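Local coordinates for D-aminopeptidase (Bacillus subtilis, PDB 1HI9), which hydrolyses N-terminal residues from peptides containing D-amino acids, working as a zinc-dependent, self-compartmentalizing decamer with its active sites in a central chamber, at residues I34-A39 and N64-E69; Y41-A46 and K70-A75. One frame throughout, in Å; residues are numbered along the deposited sequence.

Interaction 1: residues I34-A39 and N64-E69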
loop_
_atom_site.group_PDB
_atom_site.type_symbol
_atom_site.label_atom_id
_atom_site.label_comp_id
_atom_site.label_asym_id
_atom_site.label_seq_id
_atom_site.Cartn_x
_atom_site.Cartn_y
_atom_site.Cartn_z
ATOM N N ILE A 34 -12.067 -28.676 -0.627
ATOM C CA ILE A 34 -12.813 -29.572 0.249
ATOM C C ILE A 34 -14.308 -29.517 -0.094
ATOM O O ILE A 34 -14.985 -30.546 -0.133
ATOM C CB ILE A 34 -12.582 -29.180 1.723
ATOM C CG1 ILE A 34 -11.096 -29.346 2.047
ATOM C CG2 ILE A 34 -13.453 -30.034 2.653
ATOM C CD1 ILE A 34 -10.658 -28.701 3.347
ATOM N N MET A 35 -14.806 -28.312 -0.357
ATOM C CA MET A 35 -16.207 -28.105 -0.710
ATOM C C MET A 35 -16.595 -28.874 -1.971
ATOM O O MET A 35 -17.639 -29.516 -2.022
ATOM C CB MET A 35 -16.479 -26.619 -0.936
ATOM C CG MET A 35 -17.895 -26.305 -1.407
ATOM S SD MET A 35 -18.088 -24.570 -1.807
ATOM C CE MET A 35 -19.838 -24.400 -1.923
ATOM N N THR A 36 -15.756 -28.780 -2.997
ATOM C CA THR A 36 -16.022 -29.469 -4.246
ATOM C C THR A 36 -16.029 -30.977 -4.020
ATOM O O THR A 36 -16.911 -31.684 -4.505
ATOM C CB THR A 36 -14.975 -29.105 -5.304
ATOM O OG1 THR A 36 -15.045 -27.699 -5.562
ATOM C CG2 THR A 36 -15.229 -29.866 -6.604
ATOM N N GLU A 37 -15.059 -31.470 -3.261
ATOM C CA GLU A 37 -14.997 -32.895 -2.997
ATOM C C GLU A 37 -16.169 -33.376 -2.161
ATOM O O GLU A 37 -16.680 -34.472 -2.391
ATOM C CB GLU A 37 -13.667 -33.241 -2.339
ATOM C CG GLU A 37 -12.512 -33.014 -3.297
ATOM C CD GLU A 37 -11.180 -33.410 -2.725
ATOM O OE1 GLU A 37 -10.834 -32.924 -1.622
ATOM O OE2 GLU A 37 -10.479 -34.206 -3.383
ATOM N N GLU A 38 -16.603 -32.553 -1.208
ATOM C CA GLU A 38 -17.737 -32.903 -0.361
ATOM C C GLU A 38 -18.969 -33.106 -1.233
ATOM O O GLU A 38 -19.708 -34.066 -1.057
ATOM C CB GLU A 38 -18.012 -31.800 0.669
ATOM C CG GLU A 38 -19.255 -32.059 1.519
ATOM C CD GLU A 38 -19.059 -31.679 2.988
ATOM O OE1 GLU A 38 -18.038 -32.077 3.583
ATOM O OE2 GLU A 38 -19.931 -30.998 3.560
ATOM N N ALA A 39 -19.170 -32.199 -2.180
ATOM C CA ALA A 39 -20.301 -32.292 -3.083
ATOM C C ALA A 39 -20.206 -33.550 -3.951
ATOM O O ALA A 39 -21.221 -34.189 -4.236
ATOM C CB ALA A 39 -20.375 -31.043 -3.972
ATOM N N ASN A 64 -18.969 -18.810 -6.930
ATOM C CA ASN A 64 -17.990 -19.233 -7.920
ATOM C C ASN A 64 -16.903 -20.016 -7.172
ATOM O O ASN A 64 -15.713 -19.978 -7.520
ATOM C CB ASN A 64 -17.389 -18.017 -8.646
ATOM C CG ASN A 64 -16.821 -16.977 -7.690
ATOM O OD1 ASN A 64 -16.642 -17.239 -6.493
ATOM N ND2 ASN A 64 -16.516 -15.793 -8.219
ATOM N N ASN A 65 -17.351 -20.744 -6.150
ATOM C CA ASN A 65 -16.483 -21.533 -5.274
ATOM C C ASN A 65 -16.250 -22.962 -5.758
ATOM O O ASN A 65 -15.113 -23.432 -5.814
ATOM C CB ASN A 65 -17.090 -21.582 -3.870
ATOM C CG ASN A 65 -17.608 -20.241 -3.419
ATOM O OD1 ASN A 65 -16.829 -19.338 -3.139
ATOM N ND2 ASN A 65 -18.937 -20.096 -3.362
ATOM N N LEU A 66 -17.330 -23.667 -6.079
ATOM C CA LEU A 66 -17.192 -25.031 -6.571
ATOM C C LEU A 66 -16.297 -24.986 -7.806
ATOM O O LEU A 66 -16.479 -24.139 -8.680
ATOM C CB LEU A 66 -18.560 -25.612 -6.919
ATOM C CG LEU A 66 -19.439 -25.908 -5.704
ATOM C CD1 LEU A 66 -20.824 -26.320 -6.159
ATOM C CD2 LEU A 66 -18.797 -26.996 -4.861
ATOM N N MET A 67 -15.327 -25.890 -7.871
ATOM C CA MET A 67 -14.390 -25.906 -8.993
ATOM C C MET A 67 -14.908 -26.755 -10.137
ATOM O O MET A 67 -14.974 -27.980 -10.042
ATOM C CB MET A 67 -13.025 -26.397 -8.518
ATOM C CG MET A 67 -12.536 -25.638 -7.301
ATOM S SD MET A 67 -10.822 -25.881 -6.930
ATOM C CE MET A 67 -10.829 -27.438 -6.073
ATOM N N VAL A 68 -15.267 -26.092 -11.229
ATOM C CA VAL A 68 -15.827 -26.777 -12.385
ATOM C C VAL A 68 -14.919 -27.872 -12.951
ATOM O O VAL A 68 -15.407 -28.870 -13.470
ATOM C CB VAL A 68 -16.197 -25.759 -13.490
ATOM C CG1 VAL A 68 -14.938 -25.134 -14.068
ATOM C CG2 VAL A 68 -17.018 -26.446 -14.567
ATOM N N GLU A 69 -13.607 -27.694 -12.828
ATOM C CA GLU A 69 -12.669 -28.681 -13.339
ATOM C C GLU A 69 -12.491 -29.905 -12.434
ATOM O O GLU A 69 -11.841 -30.881 -12.822
ATOM C CB GLU A 69 -11.298 -28.036 -13.614
ATOM C CG GLU A 69 -10.659 -27.337 -12.417
ATOM C CD GLU A 69 -11.068 -25.877 -12.280
ATOM O OE1 GLU A 69 -10.288 -24.989 -12.713
ATOM O OE2 GLU A 69 -12.171 -25.616 -11.745
#
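T36 on the helix and M67 in the loop are joined by the contact's single hydrogen bond: the backbone N-H of M67 donates to T36 OG1 (2.9 Å, nearly straight at 173°). With chi1 at -62°, OG1 stands beside the backbone N of T36 and also bonds to the carbonyl O of R32 one turn earlier, so two bonds grip the hydroxyl. A valine here would probably leave the amide of M67 without its acceptor in a buried place. The apolar part centres on L66. Its CD2 lies 3.6 Å from CG of M35, whose extended chain meets the leucine at about a right angle, and CD2 also sits over the helix backbone, 3.8 Å from CA of T36. A39 CB borders the same methyl at 4.4 Å. M35 SD then reaches CB of N65 (3.8 Å), while the amide of N65 turns to partners elsewhere: Y28 OH on OD1, D58 and the carbonyl of H60 on ND2. H60 is a zinc ligand and the side chain of N65 lies about 7 Å from a zinc ion, which places N65 close behind the two-zinc site of this M55 peptidase and is consistent with a second-shell position.

Interaction 2: residues Y41-A46 and K70-A75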
loop_
_atom_site.group_PDB
_atom_site.type_symbol
_atom_site.label_atom_id
_atom_site.label_comp_id
_atom_site.label_asym_id
_atom_site.label_seq_id
_atom_site.Cartn_x
_atom_site.Cartn_y
_atom_site.Cartn_z
ATOM N N TYR A 41 -19.072 -36.429 -3.195
ATOM C CA TYR A 41 -19.527 -37.615 -2.478
ATOM C C TYR A 41 -21.033 -37.793 -2.664
ATOM O O TYR A 41 -21.504 -38.888 -2.977
ATOM C CB TYR A 41 -19.194 -37.522 -0.990
ATOM C CG TYR A 41 -17.747 -37.784 -0.671
ATOM C CD1 TYR A 41 -16.925 -36.763 -0.213
ATOM C CD2 TYR A 41 -17.207 -39.064 -0.792
ATOM C CE1 TYR A 41 -15.604 -37.003 0.128
ATOM C CE2 TYR A 41 -15.880 -39.317 -0.457
ATOM C CZ TYR A 41 -15.083 -38.279 0.009
ATOM O OH TYR A 41 -13.773 -38.508 0.374
ATOM N N CYS A 42 -21.786 -36.709 -2.494
ATOM C CA CYS A 42 -23.237 -36.773 -2.648
ATOM C C CYS A 42 -23.661 -37.025 -4.086
ATOM O O CYS A 42 -24.572 -37.814 -4.347
ATOM C CB CYS A 42 -23.884 -35.486 -2.137
ATOM S SG CYS A 42 -23.612 -35.205 -0.366
ATOM N N ILE A 43 -23.009 -36.351 -5.020
ATOM C CA ILE A 43 -23.320 -36.529 -6.425
ATOM C C ILE A 43 -23.090 -37.986 -6.840
ATOM O O ILE A 43 -23.948 -38.596 -7.473
ATOM C CB ILE A 43 -22.445 -35.609 -7.297
ATOM C CG1 ILE A 43 -22.729 -34.146 -6.944
ATOM C CG2 ILE A 43 -22.738 -35.845 -8.775
ATOM C CD1 ILE A 43 -21.738 -33.157 -7.553
ATOM N N ALA A 44 -21.933 -38.532 -6.475
ATOM C CA ALA A 44 -21.587 -39.905 -6.804
ATOM C C ALA A 44 -22.637 -40.855 -6.272
ATOM O O ALA A 44 -23.097 -41.744 -6.983
ATOM C CB ALA A 44 -20.235 -40.260 -6.224
ATOM N N GLU A 45 -23.029 -40.669 -5.019
ATOM C CA GLU A 45 -24.026 -41.544 -4.430
ATOM C C GLU A 45 -25.405 -41.293 -5.016
ATOM O O GLU A 45 -26.245 -42.187 -5.038
ATOM C CB GLU A 45 -24.060 -41.376 -2.911
ATOM C CG GLU A 45 -24.943 -42.397 -2.218
ATOM C CD GLU A 45 -24.721 -43.803 -2.755
ATOM O OE1 GLU A 45 -23.543 -44.205 -2.907
ATOM O OE2 GLU A 45 -25.721 -44.504 -3.017
ATOM N N ALA A 46 -25.642 -40.080 -5.494
ATOM C CA ALA A 46 -26.938 -39.756 -6.087
ATOM C C ALA A 46 -27.141 -40.603 -7.333
ATOM O O ALA A 46 -28.181 -41.239 -7.501
ATOM C CB ALA A 46 -27.005 -38.275 -6.447
ATOM N N LYS A 70 -13.062 -29.866 -11.234
ATOM C CA LYS A 70 -12.944 -30.997 -10.315
ATOM C C LYS A 70 -14.277 -31.579 -9.872
ATOM O O LYS A 70 -14.311 -32.603 -9.197
ATOM C CB LYS A 70 -12.121 -30.606 -9.090
ATOM C CG LYS A 70 -10.612 -30.689 -9.310
ATOM C CD LYS A 70 -9.863 -30.087 -8.133
ATOM C CE LYS A 70 -8.374 -30.389 -8.199
ATOM N NZ LYS A 70 -8.081 -31.839 -7.961
ATOM N N LEU A 71 -15.374 -30.937 -10.253
ATOM C CA LEU A 71 -16.687 -31.432 -9.873
ATOM C C LEU A 71 -16.989 -32.685 -10.683
ATOM O O LEU A 71 -16.410 -32.885 -11.749
ATOM C CB LEU A 71 -17.756 -30.370 -10.143
ATOM C CG LEU A 71 -19.125 -30.626 -9.517
ATOM C CD1 LEU A 71 -19.035 -30.417 -8.010
ATOM C CD2 LEU A 71 -20.165 -29.700 -10.125
ATOM N N HIS A 72 -17.886 -33.527 -10.174
ATOM C CA HIS A 72 -18.263 -34.761 -10.860
ATOM C C HIS A 72 -18.661 -34.381 -12.279
ATOM O O HIS A 72 -19.579 -33.584 -12.486
ATOM C CB HIS A 72 -19.429 -35.439 -10.139
ATOM C CG HIS A 72 -19.661 -36.860 -10.553
ATOM N ND1 HIS A 72 -20.003 -37.218 -11.840
ATOM C CD2 HIS A 72 -19.607 -38.016 -9.842
ATOM C CE1 HIS A 72 -20.151 -38.531 -11.904
ATOM N NE2 HIS A 72 -19.916 -39.039 -10.707
ATOM N N PRO A 73 -17.974 -34.956 -13.279
ATOM C CA PRO A 73 -18.211 -34.699 -14.702
ATOM C C PRO A 73 -19.637 -34.922 -15.200
ATOM O O PRO A 73 -20.070 -34.267 -16.145
ATOM C CB PRO A 73 -17.199 -35.612 -15.388
ATOM C CG PRO A 73 -17.099 -36.765 -14.436
ATOM C CD PRO A 73 -17.030 -36.074 -13.101
ATOM N N GLU A 74 -20.365 -35.833 -14.567
ATOM C CA GLU A 74 -21.734 -36.106 -14.976
ATOM C C GLU A 74 -22.763 -35.188 -14.325
ATOM O O GLU A 74 -23.975 -35.361 -14.500
ATOM C CB GLU A 74 -22.097 -37.567 -14.701
ATOM C CG GLU A 74 -21.528 -38.516 -15.745
ATOM C CD GLU A 74 -21.833 -38.035 -17.160
ATOM O OE1 GLU A 74 -23.035 -37.856 -17.484
ATOM O OE2 GLU A 74 -20.869 -37.827 -17.938
ATOM N N ALA A 75 -22.290 -34.206 -13.572
ATOM C CA ALA A 75 -23.202 -33.282 -12.921
ATOM C C ALA A 75 -23.214 -31.965 -13.673
ATOM O O ALA A 75 -22.262 -31.637 -14.372
ATOM C CB ALA A 75 -22.786 -33.062 -11.471
#
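L71, which follows a K70 carbonyl bonded to ND2 of N40 on the helix, meets I43 through methyl groups, CD1 to CD1 at 3.9 Å, the two side chains crossing at about a right angle. H72 comes next and packs most broadly: its CB lies 3.6 Å from CG2 of I43, and the same methyl meets CG of the ring obliquely. The two side chains slide past each other in opposite directions. With CG anti to its own backbone N (chi1 -165°), the imidazole extends along the helix until CD2 is 4.1 Å from CA of A44; the ring of F47 meets it further on, planes at about 45°. Helix 28-48 is the crossover of a beta-alpha-beta unit between the parallel strands 2-7 and 53-58, and I43 packs between this loop and strand 53-58, where it touches V56. A type I turn then runs from H72 to A75, closed by A75 N on H72 O. Within it the N of E74 donates to ND1 of H72 (3.1 Å) almost in the ring plane, which helps to hold the rotation of the imidazole. The carboxylate of E74 leads off to K189 of a second subunit. At A75 the chain returns to the helix, its CB 3.9 Å from CG2 of I43 and, like I43, against V56.

Overall arrangement
The centres of the two interactions lie 10 Å apart on one side of the chain's centre. Along the chain the order is 34-39, 41-46, 64-69, 70-75, so helix 28-48 supplies both first segments and the long loop between strands 53-58 and 76-80 both second ones: the loop follows the helix in the same direction. They meet where CG2 of T36 packs 3.8 Å from the backbone N of L71. Interaction 1 is the end nearer the zinc ions; interaction 2 lies away from the annotated sites, beside the edge of the mixed sheet that ends in strand 76-80. Both loop segments also touch a second subunit, so this one connection lies against both the helix and a decamer interface.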